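Local coordinates for protein erythromycin C-12 hydroxylase (Saccharopolyspora erythraea, PDB 2JJN) that hydroxylates erythromycin D at C-12 of its macrolactone ring to give erythromycin C, as a heme-dependent cytochrome P450 monooxygenase, at residues Pro261-Ala266 / Asp330-Ser335. The protein carries 2 engineered substitutions. Sequence-based numbering, arbitrary orientation.
Sequences PAHWDA and DRFDPS
His263 alone carries the helical side of this contact, lying with its imidazole against Phe332 and Pro334. Near the start of the short helix, the carbonyl O of Pro261 accepts from Trp264 N at 3.1 Å. The imidazole of His263 leaves the helix with CG opposite the carbonyl carbon (chi1 -69°) and extends toward the loop that carries Asp330-Ser335. There one face of the imidazole takes the edge of Phe332, a T-shaped pair with the planes at 83° and the centroids 5.4 Å apart. The touching atoms are His263 CD2 and Phe332 CE2, 3.8 Å from each other. The side chains of His263 and Pro334 approach from opposite directions, and the proline meets the imidazole obliquely, its CD 3.5 Å from His263 CE1. The same CD also rests over a face of Phe332. Between these two, Asp333 forms an Asx turn: its OD1 accepts the N-H of Ser335 (3.0 Å) from well above the carboxylate plane, and Ser335 OG bonds to it from the same face. Next along the helix, Trp264 packs on Leu367 and Ile370 of helix 356-374. Asp330-Arg331-Phe332 probably corresponds to the end of the P450 PERF motif, and Glu280, which accepts from Asp333 N, to the ExxR glutamate. Phe332's side chain lies about 14 Å from the heme, so this is peripheral packing, resting on ring shape alone, while the Asx turn shapes the loop from within.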
loop_
_atom_site.group_PDB
_atom_site.type_symbol
_atom_site.label_atom_id
_atom_site.label_comp_id
_atom_site.label_asym_id
_atom_site.label_seq_id
_atom_site.Cartn_x
_atom_site.Cartn_y
_atom_site.Cartn_z
ATOM N N PRO A 261 17.848 1.071 -16.673
ATOM C CA PRO A 261 17.401 0.033 -17.593
ATOM C C PRO A 261 18.351 -1.134 -17.765
ATOM O O PRO A 261 17.921 -2.113 -18.347
ATOM C CB PRO A 261 17.174 0.778 -18.926
ATOM C CG PRO A 261 18.110 1.967 -18.848
ATOM C CD PRO A 261 18.082 2.361 -17.375
ATOM N N ALA A 262 19.597 -1.042 -17.245
ATOM C CA ALA A 262 20.487 -2.213 -17.303
ATOM C C ALA A 262 19.860 -3.369 -16.540
ATOM O O ALA A 262 20.160 -4.542 -16.813
ATOM C CB ALA A 262 21.877 -1.874 -16.713
ATOM N N HIS A 263 18.983 -3.064 -15.557
ATOM C CA HIS A 263 18.399 -4.143 -14.758
ATOM C C HIS A 263 17.435 -5.013 -15.530
ATOM O O HIS A 263 17.200 -6.150 -15.126
ATOM C CB HIS A 263 17.702 -3.604 -13.490
ATOM C CG HIS A 263 18.667 -3.065 -12.489
ATOM N ND1 HIS A 263 19.384 -3.880 -11.622
ATOM C CD2 HIS A 263 19.062 -1.802 -12.235
ATOM C CE1 HIS A 263 20.185 -3.132 -10.889
ATOM N NE2 HIS A 263 20.005 -1.868 -11.228
ATOM N N TRP A 264 16.853 -4.493 -16.605
ATOM C CA TRP A 264 15.960 -5.351 -17.388
ATOM C C TRP A 264 16.698 -6.585 -17.910
ATOM O O TRP A 264 16.205 -7.697 -17.778
ATOM C CB TRP A 264 15.367 -4.589 -18.576
ATOM C CG TRP A 264 14.409 -3.525 -18.252
ATOM C CD1 TRP A 264 14.595 -2.186 -18.455
ATOM C CD2 TRP A 264 13.048 -3.684 -17.785
ATOM N NE1 TRP A 264 13.428 -1.484 -18.143
ATOM C CE2 TRP A 264 12.477 -2.380 -17.711
ATOM C CE3 TRP A 264 12.256 -4.794 -17.443
ATOM C CZ2 TRP A 264 11.165 -2.144 -17.311
ATOM C CZ3 TRP A 264 10.904 -4.553 -17.042
ATOM C CH2 TRP A 264 10.376 -3.242 -17.010
ATOM N N ASP A 265 17.867 -6.384 -18.539
ATOM C CA ASP A 265 18.580 -7.535 -19.079
ATOM C C ASP A 265 19.120 -8.420 -17.953
ATOM O O ASP A 265 19.166 -9.655 -18.091
ATOM C CB ASP A 265 19.723 -7.080 -20.000
ATOM C CG ASP A 265 19.245 -6.714 -21.404
ATOM O OD1 ASP A 265 18.055 -6.912 -21.767
ATOM O OD2 ASP A 265 20.107 -6.263 -22.196
ATOM N N ALA A 266 19.503 -7.798 -16.850
ATOM C CA ALA A 266 20.029 -8.592 -15.704
ATOM C C ALA A 266 18.980 -9.571 -15.181
ATOM O O ALA A 266 19.248 -10.766 -14.908
ATOM C CB ALA A 266 20.506 -7.689 -14.638
ATOM N N ASP A 330 20.010 7.290 -1.855
ATOM C CA ASP A 330 19.324 7.675 -3.071
ATOM C C ASP A 330 19.760 6.877 -4.309
ATOM O O ASP A 330 19.299 7.155 -5.416
ATOM C CB ASP A 330 19.425 9.192 -3.273
ATOM C CG ASP A 330 18.801 9.930 -2.120
ATOM O OD1 ASP A 330 17.677 9.548 -1.682
ATOM O OD2 ASP A 330 19.463 10.856 -1.580
ATOM N N ARG A 331 20.662 5.927 -4.081
ATOM C CA ARG A 331 21.081 4.990 -5.119
ATOM C C ARG A 331 20.080 3.827 -5.181
ATOM O O ARG A 331 19.816 3.123 -4.150
ATOM C CB ARG A 331 22.483 4.437 -4.787
ATOM C CG ARG A 331 23.005 3.402 -5.785
ATOM C CD ARG A 331 24.408 2.927 -5.497
ATOM N NE ARG A 331 24.746 1.875 -6.452
ATOM C CZ ARG A 331 25.950 1.317 -6.517
ATOM N NH1 ARG A 331 26.913 1.760 -5.725
ATOM N NH2 ARG A 331 26.188 0.384 -7.427
ATOM N N PHE A 332 19.529 3.618 -6.360
ATOM C CA PHE A 332 18.722 2.425 -6.594
ATOM C C PHE A 332 19.686 1.254 -6.755
ATOM O O PHE A 332 20.431 1.189 -7.768
ATOM C CB PHE A 332 17.836 2.590 -7.848
ATOM C CG PHE A 332 17.035 1.371 -8.170
ATOM C CD1 PHE A 332 16.010 0.986 -7.299
ATOM C CD2 PHE A 332 17.348 0.553 -9.269
ATOM C CE1 PHE A 332 15.305 -0.120 -7.562
ATOM C CE2 PHE A 332 16.606 -0.607 -9.527
ATOM C CZ PHE A 332 15.576 -0.929 -8.662
ATOM N N ASP A 333 19.711 0.341 -5.782
ATOM C CA ASP A 333 20.698 -0.762 -5.769
ATOM C C ASP A 333 20.065 -2.058 -5.229
ATOM O O ASP A 333 20.055 -2.279 -4.036
ATOM C CB ASP A 333 21.916 -0.408 -4.920
ATOM C CG ASP A 333 23.002 -1.477 -5.011
ATOM O OD1 ASP A 333 22.844 -2.465 -5.746
ATOM O OD2 ASP A 333 24.036 -1.280 -4.322
ATOM N N PRO A 334 19.492 -2.873 -6.122
ATOM C CA PRO A 334 18.904 -4.133 -5.679
ATOM C C PRO A 334 19.880 -5.077 -4.984
ATOM O O PRO A 334 19.448 -5.994 -4.284
ATOM C CB PRO A 334 18.419 -4.761 -6.979
ATOM C CG PRO A 334 18.196 -3.620 -7.916
ATOM C CD PRO A 334 19.257 -2.599 -7.557
ATOM N N SER A 335 21.168 -4.832 -5.158
ATOM C CA SER A 335 22.160 -5.684 -4.476
ATOM C C SER A 335 22.386 -5.360 -3.003
ATOM O O SER A 335 23.088 -6.129 -2.296
ATOM C CB SER A 335 23.491 -5.673 -5.246
ATOM O OG SER A 335 24.248 -4.532 -4.889
#